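Local structure of Two-component response regulator yesN (Fusobacterium nucleatum, 3LSG) at residues 49-52 with 53-57. The protein probably binds specific DNA sequences and regulates transcription as part of a two-component system, this chain being its C-terminal helix-turn-helix domain. Sequence-based numbering, arbitrary orientation.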
# COMPACT_ATOMS: atom_id res chain seq x y z
N GLN A 49 1.48 -8.87 -1.36
CA GLN A 49 1.22 -7.75 -0.47
C GLN A 49 0.85 -8.19 0.96
O GLN A 49 1.22 -7.53 1.93
CB GLN A 49 0.12 -6.84 -1.04
CG GLN A 49 0.51 -6.09 -2.31
CD GLN A 49 0.27 -6.89 -3.60
OE1 GLN A 49 0.04 -8.10 -3.58
NE2 GLN A 49 0.32 -6.19 -4.72
N ASP A 50 0.09 -9.27 1.08
CA ASP A 50 -0.33 -9.79 2.38
C ASP A 50 0.86 -10.41 3.11
O ASP A 50 0.99 -10.31 4.32
CB ASP A 50 -1.43 -10.86 2.23
CG ASP A 50 -2.76 -10.28 1.75
OD1 ASP A 50 -2.85 -9.05 1.58
OD2 ASP A 50 -3.71 -11.07 1.55
N TYR A 51 1.71 -11.10 2.35
CA TYR A 51 2.91 -11.69 2.93
C TYR A 51 3.83 -10.58 3.43
O TYR A 51 4.42 -10.68 4.51
CB TYR A 51 3.62 -12.57 1.90
CG TYR A 51 4.84 -13.30 2.43
CD1 TYR A 51 4.75 -14.62 2.86
CD2 TYR A 51 6.07 -12.68 2.49
CE1 TYR A 51 5.87 -15.30 3.33
CE2 TYR A 51 7.19 -13.33 2.96
CZ TYR A 51 7.08 -14.65 3.38
OH TYR A 51 8.19 -15.30 3.85
N LEU A 52 3.96 -9.53 2.65
CA LEU A 52 4.83 -8.43 3.04
C LEU A 52 4.26 -7.75 4.29
O LEU A 52 4.99 -7.47 5.24
CB LEU A 52 4.98 -7.42 1.90
CG LEU A 52 5.73 -6.13 2.26
CD1 LEU A 52 7.12 -6.40 2.84
CD2 LEU A 52 5.81 -5.19 1.05
N LEU A 53 2.96 -7.50 4.29
CA LEU A 53 2.29 -6.93 5.45
C LEU A 53 2.53 -7.79 6.70
O LEU A 53 2.89 -7.29 7.76
CB LEU A 53 0.80 -6.74 5.17
CG LEU A 53 0.02 -6.24 6.39
CD1 LEU A 53 0.54 -4.85 6.78
CD2 LEU A 53 -1.47 -6.18 6.09
N GLN A 54 2.37 -9.10 6.55
CA GLN A 54 2.58 -10.00 7.70
C GLN A 54 3.99 -9.91 8.28
O GLN A 54 4.16 -9.89 9.49
CB GLN A 54 2.28 -11.44 7.32
CG GLN A 54 2.69 -12.43 8.39
CD GLN A 54 2.27 -13.83 8.05
OE1 GLN A 54 1.87 -14.11 6.92
NE2 GLN A 54 2.34 -14.73 9.03
N LYS A 55 5.01 -9.86 7.43
CA LYS A 55 6.38 -9.72 7.94
C LYS A 55 6.55 -8.42 8.75
O LYS A 55 7.19 -8.41 9.81
CB LYS A 55 7.39 -9.79 6.80
CG LYS A 55 7.40 -11.14 6.11
CD LYS A 55 8.31 -12.12 6.82
CE LYS A 55 9.76 -11.68 6.68
NZ LYS A 55 10.73 -12.78 6.93
N ARG A 56 5.98 -7.34 8.25
CA ARG A 56 6.05 -6.06 8.93
C ARG A 56 5.28 -6.02 10.26
O ARG A 56 5.77 -5.46 11.24
CB ARG A 56 5.57 -4.94 8.00
CG ARG A 56 6.44 -4.83 6.74
CD ARG A 56 5.92 -3.79 5.76
NE ARG A 56 7.00 -3.30 4.91
CZ ARG A 56 6.82 -2.64 3.77
NH1 ARG A 56 5.59 -2.39 3.32
NH2 ARG A 56 7.87 -2.22 3.08
N MSE A 57 4.09 -6.61 10.29
CA MSE A 57 3.29 -6.67 11.51
C MSE A 57 3.96 -7.54 12.59
O MSE A 57 3.95 -7.22 13.78
CB MSE A 57 1.88 -7.21 11.22
CG MSE A 57 1.01 -6.29 10.36
SE MSE A 57 0.82 -4.47 11.05
CE MSE A 57 2.37 -3.57 10.28
O HOH W 1 10.77 -13.47 4.19
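With CG of Tyr51 swung anti to its own N (chi1 -176°) and CG of Lys55 set anti to the carbonyl carbon (chi1 -64°), the two side chains one helical turn apart run side by side and point the same way. The lysine chain bends twice, at chi2 and chi3, and stays alongside the phenol: its CG meets Tyr51 CE2 at 3.8 Å, obliquely to the ring, and also lies 3.4 Å from Tyr51 O. One water joins their polar ends. It accepts a hydrogen bond from Lys55 NZ (2.8 Å) and bonds Tyr51 OH over a longer 3.2 Å, lying in the plane of the ring at its edge. Lys55 NZ also forms a salt bridge with Glu12, while Phe40 and Phe44 pack edge-to-face with the Tyr51 ring, so both side chains tie this helix to the N-terminal half of the domain. On the neighbouring flank, Leu52 lies across Arg56. Its CD2 sits over one face of the guanidinium, off toward the rim and 3.6 Å from Arg56 NH1; CD1 approaches Arg56 NE at 3.7 Å. The NE-H is used by Tyr15 O, which helps fix the group's rotation. Beneath the side chains, successive i to i+4 bonds run from Leu53 N to Gln49 O (2.9 Å) through to Arg56 N to Leu52 O (3.2 Å). Gln54, whose N bonds to Asp50 O, rests its side chain on Tyr93 of helix 83-94, and its NE2 bonds to Glu58. The arrangement is that of the long linker helix, here 48-66, which joins the two helix-turn-helix subdomains of AraC-family DNA-binding domains.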